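Local coordinates for protein putative sugar ABC transporter (Yersinia enterocolitica subsp. enterocolitica 8081, PDB 5ULB) that probably binds a methylthioribose-like sugar in the periplasm and delivers it to an ABC transporter for uptake, at residues N129-Q134 and Y235-S240; V256-D261 and F288-I293; G228-K233 and N251-V256. All blocks are in the same frame, centred on the assembly; numbering follows the deposited sequence.

Interaction 1. Residues N129-Q134 and Y235-S240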
loop_
_atom_site.group_PDB
_atom_site.type_symbol
_atom_site.label_atom_id
_atom_site.label_comp_id
_atom_site.label_asym_id
_atom_site.label_seq_id
_atom_site.Cartn_x
_atom_site.Cartn_y
_atom_site.Cartn_z
ATOM N N ASN A 129 9.732 11.835 -1.844
ATOM C CA ASN A 129 11.071 12.409 -1.949
ATOM C C ASN A 129 12.012 11.468 -2.633
ATOM O O ASN A 129 12.916 11.921 -3.358
ATOM C CB ASN A 129 11.536 12.861 -0.569
ATOM C CG ASN A 129 10.744 14.060 -0.017
ATOM O OD1 ASN A 129 10.163 14.805 -0.744
ATOM N ND2 ASN A 129 10.721 14.180 1.309
ATOM N N GLU A 130 11.917 10.154 -2.362
ATOM C CA GLU A 130 12.830 9.225 -2.972
ATOM C C GLU A 130 12.535 8.912 -4.434
ATOM O O GLU A 130 13.389 8.601 -5.236
ATOM C CB GLU A 130 12.908 7.957 -2.136
ATOM C CG GLU A 130 13.490 8.152 -0.763
ATOM C CD GLU A 130 14.861 8.928 -0.621
ATOM O OE1 GLU A 130 15.708 8.769 -1.384
ATOM O OE2 GLU A 130 14.984 9.712 0.400
ATOM N N SER A 131 11.243 8.908 -4.808
ATOM C CA SER A 131 10.820 8.520 -6.178
ATOM C C SER A 131 10.850 9.724 -7.101
ATOM O O SER A 131 11.616 9.777 -8.087
ATOM C CB SER A 131 9.424 7.847 -6.157
ATOM O OG SER A 131 8.428 8.665 -5.636
ATOM N N PHE A 132 10.054 10.720 -6.765
ATOM C CA PHE A 132 10.070 11.960 -7.478
ATOM C C PHE A 132 11.417 12.687 -7.372
ATOM O O PHE A 132 11.881 13.315 -8.318
ATOM C CB PHE A 132 8.892 12.889 -7.087
ATOM C CG PHE A 132 8.736 14.084 -7.970
ATOM C CD1 PHE A 132 8.328 13.924 -9.259
ATOM C CD2 PHE A 132 9.012 15.376 -7.500
ATOM C CE1 PHE A 132 8.189 14.967 -10.056
ATOM C CE2 PHE A 132 8.895 16.450 -8.350
ATOM C CZ PHE A 132 8.506 16.220 -9.641
ATOM N N GLY A 133 12.038 12.597 -6.208
ATOM C CA GLY A 133 13.353 13.183 -6.094
ATOM C C GLY A 133 14.363 12.572 -6.977
ATOM O O GLY A 133 15.285 13.236 -7.453
ATOM N N GLN A 134 14.280 11.253 -7.265
ATOM C CA GLN A 134 15.191 10.619 -8.243
ATOM C C GLN A 134 14.955 11.164 -9.588
ATOM O O GLN A 134 15.930 11.327 -10.341
ATOM C CB GLN A 134 15.066 9.118 -8.217
ATOM C CG GLN A 134 16.225 8.421 -8.921
ATOM C CD GLN A 134 17.588 8.604 -8.259
ATOM O OE1 GLN A 134 17.686 8.467 -6.983
ATOM N NE2 GLN A 134 18.532 9.017 -9.016
ATOM N N TYR A 235 9.153 6.611 -12.856
ATOM C CA TYR A 235 9.559 6.614 -11.440
ATOM C C TYR A 235 8.300 6.321 -10.668
ATOM O O TYR A 235 7.331 7.045 -10.776
ATOM C CB TYR A 235 10.106 8.006 -11.106
ATOM C CG TYR A 235 11.345 8.383 -11.889
ATOM C CD1 TYR A 235 11.249 8.820 -13.185
ATOM C CD2 TYR A 235 12.622 8.196 -11.374
ATOM C CE1 TYR A 235 12.387 9.094 -13.935
ATOM C CE2 TYR A 235 13.750 8.454 -12.102
ATOM C CZ TYR A 235 13.612 8.927 -13.368
ATOM O OH TYR A 235 14.717 9.158 -14.139
ATOM N N SER A 236 8.342 5.254 -9.827
ATOM C CA SER A 236 7.139 4.799 -9.134
ATOM C C SER A 236 7.293 4.664 -7.651
ATOM O O SER A 236 8.351 4.388 -7.102
ATOM C CB SER A 236 6.746 3.408 -9.770
ATOM O OG SER A 236 5.396 3.039 -9.480
ATOM N N ILE A 237 6.120 4.667 -7.031
ATOM C CA ILE A 237 5.864 4.168 -5.679
ATOM C C ILE A 237 5.238 2.766 -5.803
ATOM O O ILE A 237 4.526 2.486 -6.816
ATOM C CB ILE A 237 4.976 5.163 -4.937
ATOM C CG1 ILE A 237 5.762 6.503 -4.731
ATOM C CG2 ILE A 237 4.503 4.630 -3.597
ATOM C CD1 ILE A 237 4.989 7.641 -4.196
ATOM N N ASP A 238 5.513 1.942 -4.850
ATOM C CA ASP A 238 5.024 0.574 -4.711
ATOM C C ASP A 238 5.815 -0.487 -5.460
ATOM O O ASP A 238 6.524 -0.137 -6.391
ATOM C CB ASP A 238 3.532 0.366 -5.009
ATOM C CG ASP A 238 2.603 1.294 -4.319
ATOM O OD1 ASP A 238 2.777 1.526 -3.074
ATOM O OD2 ASP A 238 1.637 1.796 -5.003
ATOM N N ILE A 239 5.655 -1.747 -5.078
ATOM C CA ILE A 239 6.273 -2.822 -5.810
ATOM C C ILE A 239 5.361 -4.019 -5.802
ATOM O O ILE A 239 4.496 -4.194 -4.952
ATOM C CB ILE A 239 7.649 -3.253 -5.156
ATOM C CG1 ILE A 239 8.566 -4.012 -6.073
ATOM C CG2 ILE A 239 7.461 -3.944 -3.821
ATOM C CD1 ILE A 239 9.008 -3.213 -7.278
ATOM N N SER A 240 5.516 -4.875 -6.811
ATOM C CA SER A 240 4.766 -6.091 -6.993
ATOM C C SER A 240 5.597 -6.995 -7.884
ATOM O O SER A 240 6.555 -6.545 -8.532
ATOM C CB SER A 240 3.350 -5.796 -7.594
ATOM O OG SER A 240 3.524 -5.423 -8.946
#
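Ser131 packs on Ser236 and Ile237, on the tight side of this contact. Ser131 CB lies 3.7 Å from Ser236 O. Ser131 OG comes to 3.5 Å from Ile237 CG1, so an apolar branch closes over a polar atom. With OG set between the backbone N and the carbonyl carbon (chi1 59°), the hydroxyl stays close to its own helix. There Leu127 O takes a hydrogen bond from it, and Trp210 NE1 is a second partner. The buried oxygen is therefore satisfied although Ile237 offers it only carbon.

The other end is looser and reaches the partly exposed side, at Gln134. The Tyr235 ring approaches helix 124-138 obliquely, between Ser131 and Gln134. Tyr235 CD2 is 3.8 Å from Ser131 O, and Tyr235 CE2 is 3.9 Å from Gln134 C. The Gln134 chain crosses the ring at about a right angle, with Gln134 CG 4.0 Å from Tyr235 CE2. It then bends, and its amide leads away from the strand. Outside the segments, Asp138 receives both polar ends: Gln134 NE2 bonds to OD1 and Tyr235 OH to OD2. One carboxylate thus fixes the tyrosine tip and the glutamine amide.

The axes of helix 129-134 and strand 235-237 run antiparallel, at 170°, and come within 7.4 Å. Just past the strand, Asp238 belongs to the pocket of both selenoribose anomers. A helix laid on a parallel strand whose C-terminal end leads into a ligand pocket is characteristic of the alpha/beta lobes of periplasmic binding proteins.

Interaction 2. Residues V256-D261 and F288-I293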
loop_
_atom_site.group_PDB
_atom_site.type_symbol
_atom_site.label_atom_id
_atom_site.label_comp_id
_atom_site.label_asym_id
_atom_site.label_seq_id
_atom_site.Cartn_x
_atom_site.Cartn_y
_atom_site.Cartn_z
ATOM N N VAL A 256 12.826 3.139 -11.154
ATOM C CA VAL A 256 12.868 3.007 -9.697
ATOM C C VAL A 256 11.467 2.727 -9.216
ATOM O O VAL A 256 10.491 3.250 -9.761
ATOM C CB VAL A 256 13.436 4.163 -9.017
ATOM C CG1 VAL A 256 12.584 5.420 -9.034
ATOM C CG2 VAL A 256 13.813 3.940 -7.542
ATOM N N SER A 257 11.403 1.951 -8.116
ATOM C CA SER A 257 10.192 1.800 -7.321
ATOM C C SER A 257 10.639 2.072 -5.880
ATOM O O SER A 257 11.603 1.451 -5.400
ATOM C CB SER A 257 9.594 0.409 -7.348
ATOM O OG SER A 257 8.765 0.232 -8.521
ATOM N N VAL A 258 9.887 2.876 -5.156
ATOM C CA VAL A 258 10.118 3.143 -3.744
ATOM C C VAL A 258 8.909 2.518 -3.006
ATOM O O VAL A 258 7.786 2.909 -3.355
ATOM C CB VAL A 258 10.281 4.640 -3.464
ATOM C CG1 VAL A 258 10.609 4.817 -2.003
ATOM C CG2 VAL A 258 11.388 5.217 -4.318
ATOM N N ALA A 259 9.197 1.595 -2.090
ATOM C CA ALA A 259 8.061 0.736 -1.665
ATOM C C ALA A 259 8.252 0.112 -0.302
ATOM O O ALA A 259 9.368 -0.054 0.166
ATOM C CB ALA A 259 7.900 -0.381 -2.695
ATOM N N VAL A 260 7.107 -0.222 0.275
ATOM C CA VAL A 260 6.974 -1.087 1.432
ATOM C C VAL A 260 6.330 -2.373 0.952
ATOM O O VAL A 260 5.400 -2.322 0.104
ATOM C CB VAL A 260 6.108 -0.417 2.558
ATOM C CG1 VAL A 260 5.945 -1.302 3.750
ATOM C CG2 VAL A 260 6.665 0.959 2.959
ATOM N N ASP A 261 6.711 -3.490 1.480
ATOM C CA ASP A 261 6.081 -4.794 1.097
ATOM C C ASP A 261 4.621 -4.759 1.655
ATOM O O ASP A 261 4.421 -4.708 2.866
ATOM C CB ASP A 261 6.799 -5.963 1.755
ATOM C CG ASP A 261 6.254 -7.342 1.378
ATOM O OD1 ASP A 261 5.185 -7.405 0.717
ATOM O OD2 ASP A 261 6.943 -8.313 1.767
ATOM N N PHE A 288 5.298 2.747 8.477
ATOM C CA PHE A 288 6.163 1.811 7.858
ATOM C C PHE A 288 7.277 2.534 7.102
ATOM O O PHE A 288 7.039 3.554 6.528
ATOM C CB PHE A 288 5.365 0.970 6.810
ATOM C CG PHE A 288 4.297 0.141 7.451
ATOM C CD1 PHE A 288 4.562 -1.121 7.905
ATOM C CD2 PHE A 288 3.010 0.585 7.573
ATOM C CE1 PHE A 288 3.573 -1.897 8.535
ATOM C CE2 PHE A 288 1.966 -0.179 8.193
ATOM C CZ PHE A 288 2.288 -1.414 8.701
ATOM N N ARG A 289 8.420 1.910 7.020
ATOM C CA ARG A 289 9.597 2.459 6.265
ATOM C C ARG A 289 9.771 1.764 4.935
ATOM O O ARG A 289 9.713 0.500 4.863
ATOM C CB ARG A 289 10.899 2.274 7.136
ATOM C CG ARG A 289 10.869 3.108 8.383
ATOM C CD ARG A 289 12.218 3.301 9.063
ATOM N NE ARG A 289 11.880 3.610 10.473
ATOM C CZ ARG A 289 11.811 2.665 11.363
ATOM N NH1 ARG A 289 12.149 1.480 10.933
ATOM N NH2 ARG A 289 11.489 2.893 12.595
ATOM N N ALA A 290 10.141 2.539 3.943
ATOM C CA ALA A 290 10.277 1.963 2.561
ATOM C C ALA A 290 11.701 1.825 2.174
ATOM O O ALA A 290 12.633 2.366 2.837
ATOM C CB ALA A 290 9.625 2.815 1.551
ATOM N N ALA A 291 11.953 1.057 1.128
ATOM C CA ALA A 291 13.205 0.898 0.478
ATOM C C ALA A 291 13.099 1.393 -0.950
ATOM O O ALA A 291 12.045 1.302 -1.574
ATOM C CB ALA A 291 13.648 -0.579 0.474
ATOM N N SER A 292 14.216 1.910 -1.466
ATOM C CA SER A 292 14.258 2.372 -2.818
ATOM C C SER A 292 14.933 1.266 -3.669
ATOM O O SER A 292 16.099 0.930 -3.424
ATOM C CB SER A 292 15.052 3.657 -2.937
ATOM O OG SER A 292 14.421 4.638 -2.065
ATOM N N ILE A 293 14.203 0.830 -4.690
ATOM C CA ILE A 293 14.581 -0.328 -5.473
ATOM C C ILE A 293 14.965 0.153 -6.880
ATOM O O ILE A 293 14.117 0.532 -7.653
ATOM C CB ILE A 293 13.433 -1.369 -5.592
ATOM C CG1 ILE A 293 12.898 -1.746 -4.230
ATOM C CG2 ILE A 293 13.854 -2.617 -6.411
ATOM C CD1 ILE A 293 11.578 -2.468 -4.233
HETATM O O HOH W 1 10.565 -1.125 2.955
#
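Ser257 and Ile293 form an antiparallel hydrogen-bonded pair. Ser257 N reaches Ile293 O at 3.1 Å. Ile293 N returns to Ser257 O at 2.8 Å. Ala259 and Ala291 make the next hydrogen-bonded pair, again with two N-H to O=C bonds. Between them, Val258 faces Ser292 as a non-hydrogen-bonded pair. The Ser292 hydroxyl sits over the Val258 fork, with Ser292 OG 3.8 Å from Val258 CG1.

Ile293 can be followed outward. Ile293 CB lies 3.4 Å from Ser257 O, the same oxygen that its own backbone N holds. Ile293 CG1 stays near that carbonyl, at 3.6 Å from Ser257 O. Placing CG1 anti to the carbonyl carbon (chi1 -53°) turns CG1 and CD1 in over the partner strand. The tip, Ile293 CD1, is still near Ser257 O and only loosely reaches Ala259 CB, at 4.5 Å. Ile314, from a loop, also touches this side chain.

The regular pairing ends after Ala259 and Ala291, but the segments stay close. Ala290 CB is 3.2 Å from Ala259 O and also meets Val260 CG2. Val260 crosses Phe288 at about a right angle, its CG1 against Phe288 CB. An ordered water donates to Ala259 O and to Arg289 O, the latter at 2.6 Å. It bridges the two segments where direct backbone pairing ends. Val260 also touches Gln122 of strand 118-122, so this end lies near the crossing between the two halves of the fold, probably the hinge.

The chemistry is mostly backbone pairing, with four N-H bonds and small or apolar side chains beside them. This is consistent with continuous sheet pairing over 257-259. Toward Val260 and Phe288, the link passes to a water bridge and apolar packing.

Interaction 3. Residues G228-K233 and N251-V256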
loop_
_atom_site.group_PDB
_atom_site.type_symbol
_atom_site.label_atom_id
_atom_site.label_comp_id
_atom_site.label_asym_id
_atom_site.label_seq_id
_atom_site.Cartn_x
_atom_site.Cartn_y
_atom_site.Cartn_z
ATOM N N GLY A 228 5.661 2.960 -28.548
ATOM C CA GLY A 228 7.072 3.279 -28.952
ATOM C C GLY A 228 7.612 4.529 -28.316
ATOM O O GLY A 228 8.342 5.301 -28.947
ATOM N N ARG A 229 7.286 4.740 -27.048
ATOM C CA ARG A 229 7.669 5.938 -26.291
ATOM C C ARG A 229 8.545 5.628 -25.079
ATOM O O ARG A 229 8.444 6.343 -24.076
ATOM C CB ARG A 229 6.469 6.760 -25.929
ATOM C CG ARG A 229 5.741 7.316 -27.158
ATOM C CD ARG A 229 6.518 8.363 -27.926
ATOM N NE ARG A 229 6.769 9.576 -27.118
ATOM C CZ ARG A 229 5.898 10.568 -26.950
ATOM N NH1 ARG A 229 4.702 10.518 -27.462
ATOM N NH2 ARG A 229 6.190 11.634 -26.181
ATOM N N THR A 230 9.381 4.620 -25.191
ATOM C CA THR A 230 10.211 4.206 -24.076
ATOM C C THR A 230 11.431 5.120 -23.813
ATOM O O THR A 230 12.161 4.874 -22.857
ATOM C CB THR A 230 10.669 2.761 -24.187
ATOM O OG1 THR A 230 11.456 2.554 -25.313
ATOM C CG2 THR A 230 9.508 1.762 -24.122
ATOM N N GLU A 231 11.562 6.202 -24.567
ATOM C CA GLU A 231 12.512 7.238 -24.163
ATOM C C GLU A 231 12.059 7.957 -22.886
ATOM O O GLU A 231 12.898 8.577 -22.252
ATOM C CB GLU A 231 12.720 8.262 -25.302
ATOM C CG GLU A 231 11.621 9.304 -25.547
ATOM C CD GLU A 231 10.286 8.834 -26.164
ATOM O OE1 GLU A 231 10.233 7.689 -26.667
ATOM O OE2 GLU A 231 9.323 9.634 -26.057
ATOM N N ILE A 232 10.768 7.915 -22.584
ATOM C CA ILE A 232 10.222 8.497 -21.334
ATOM C C ILE A 232 10.539 7.605 -20.228
ATOM O O ILE A 232 10.255 6.429 -20.234
ATOM C CB ILE A 232 8.688 8.697 -21.511
ATOM C CG1 ILE A 232 8.385 9.608 -22.674
ATOM C CG2 ILE A 232 8.085 9.134 -20.210
ATOM C CD1 ILE A 232 6.881 9.681 -23.025
ATOM N N LYS A 233 11.090 8.165 -19.115
ATOM C CA LYS A 233 11.460 7.388 -17.953
ATOM C C LYS A 233 10.387 7.379 -16.867
ATOM O O LYS A 233 9.742 8.396 -16.648
ATOM C CB LYS A 233 12.811 7.905 -17.413
ATOM C CG LYS A 233 13.941 7.751 -18.450
ATOM C CD LYS A 233 13.968 6.379 -19.195
ATOM C CE LYS A 233 15.042 6.282 -20.289
ATOM N NZ LYS A 233 14.811 5.171 -21.336
ATOM N N ASN A 251 14.237 -2.787 -23.168
ATOM C CA ASN A 251 13.855 -1.379 -23.400
ATOM C C ASN A 251 13.081 -0.749 -22.256
ATOM O O ASN A 251 12.449 0.331 -22.402
ATOM C CB ASN A 251 13.173 -1.154 -24.791
ATOM C CG ASN A 251 14.016 -1.682 -25.904
ATOM O OD1 ASN A 251 15.250 -1.434 -25.959
ATOM N ND2 ASN A 251 13.389 -2.370 -26.805
ATOM N N SER A 252 12.998 -1.468 -21.140
ATOM C CA SER A 252 12.265 -0.990 -20.062
ATOM C C SER A 252 12.663 0.394 -19.482
ATOM O O SER A 252 13.767 0.609 -19.073
ATOM C CB SER A 252 12.314 -1.979 -18.873
ATOM O OG SER A 252 11.566 -1.387 -17.771
ATOM N N PRO A 253 11.697 1.311 -19.465
ATOM C CA PRO A 253 11.876 2.657 -18.916
ATOM C C PRO A 253 11.609 2.740 -17.405
ATOM O O PRO A 253 11.612 3.821 -16.868
ATOM C CB PRO A 253 10.849 3.469 -19.646
ATOM C CG PRO A 253 9.814 2.591 -19.978
ATOM C CD PRO A 253 10.416 1.260 -20.171
ATOM N N TRP A 254 11.384 1.621 -16.719
ATOM C CA TRP A 254 10.959 1.659 -15.301
ATOM C C TRP A 254 12.212 1.734 -14.406
ATOM O O TRP A 254 12.839 0.728 -14.127
ATOM C CB TRP A 254 10.120 0.408 -14.978
ATOM C CG TRP A 254 9.407 0.455 -13.636
ATOM C CD1 TRP A 254 9.865 0.906 -12.406
ATOM C CD2 TRP A 254 8.056 0.090 -13.365
ATOM N NE1 TRP A 254 8.914 0.786 -11.473
ATOM C CE2 TRP A 254 7.791 0.296 -12.016
ATOM C CE3 TRP A 254 7.019 -0.449 -14.169
ATOM C CZ2 TRP A 254 6.547 0.024 -11.435
ATOM C CZ3 TRP A 254 5.799 -0.658 -13.616
ATOM C CH2 TRP A 254 5.599 -0.439 -12.285
ATOM N N LYS A 255 12.569 2.951 -13.994
ATOM C CA LYS A 255 13.847 3.222 -13.365
ATOM C C LYS A 255 13.923 2.943 -11.864
ATOM O O LYS A 255 14.992 2.550 -11.392
ATOM C CB LYS A 255 14.233 4.693 -13.591
ATOM C CG LYS A 255 14.397 5.146 -14.927
ATOM C CD LYS A 255 15.113 4.173 -15.797
ATOM C CE LYS A 255 16.495 4.443 -15.670
ATOM N NZ LYS A 255 16.807 5.060 -17.042
ATOM N N VAL A 256 12.826 3.139 -11.154
ATOM C CA VAL A 256 12.868 3.007 -9.697
ATOM C C VAL A 256 11.467 2.727 -9.216
ATOM O O VAL A 256 10.491 3.250 -9.761
ATOM C CB VAL A 256 13.436 4.163 -9.017
ATOM C CG1 VAL A 256 12.584 5.420 -9.034
ATOM C CG2 VAL A 256 13.813 3.940 -7.542
HETATM O O HOH W 2 13.939 2.899 -21.958
#
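Pro253 faces Ile232 and Thr230, while the Arg229 guanidinium and the Trp254 indole point away from the contact. The Arg229 guanidinium has the Glu231 carboxylate at its edge, in plane, where Arg229 NE and Glu231 OE2 form a salt bridge of 2.8 Å. OE2 uses its syn lone pair. The Trp254 indole has Val256 C at its edge and packs on helix 241-248. The motifs are a type I beta turn, Arg229 to Ile232, leading into strand 233-237, and an ST turn at Ser252 just before strand 254-259. They lie at the N-terminal ends of two neighbouring parallel strands.

The centre is tight. Pro253 CB is 3.1 Å from Ile232 O and 3.7 Å from Thr230 O. Thr230 CB comes over Asn251 O at 3.5 Å.

Beside it lie two lysines. Lys233 bends at chi2 (-44°), which turns its chain back over the turn, and NZ donates to Thr230 O in the carbonyl plane. Lys255 crosses it, and Lys255 NZ meets Lys233 CD at 3.8 Å. The two ammonium nitrogens, Lys233 NZ and Lys255 NZ, stay 4.7 Å apart. They are like charges that would tend to repel; the bond to Thr230 O may help hold Lys233 NZ in place. An ordered water donates to both segments, at 2.8 Å from Thr230 O and 3.0 Å from Asn251 O.

Overall arrangement
All three contacts involve one mixed sheet. Interaction 1 lays a helix on its face at strand 233-237. Interaction 2 is strand pairing within it, between 254-259 and 285-294. Interaction 3 joins the starts of strands 233-237 and 254-259, and shares Val256 with interaction 2. The centres of interactions 1 and 2 are about 8 Å apart. Interaction 3 has its centre about 14 Å from that of interaction 1 and about 20 Å from that of interaction 2. Along the chain, interactions 1 and 3 both close before interaction 2 opens, and their own segments alternate. Interaction 3 sits at the strand ends away from the pocket. The strands therefore connect the outer turns of this lobe to the sugar site.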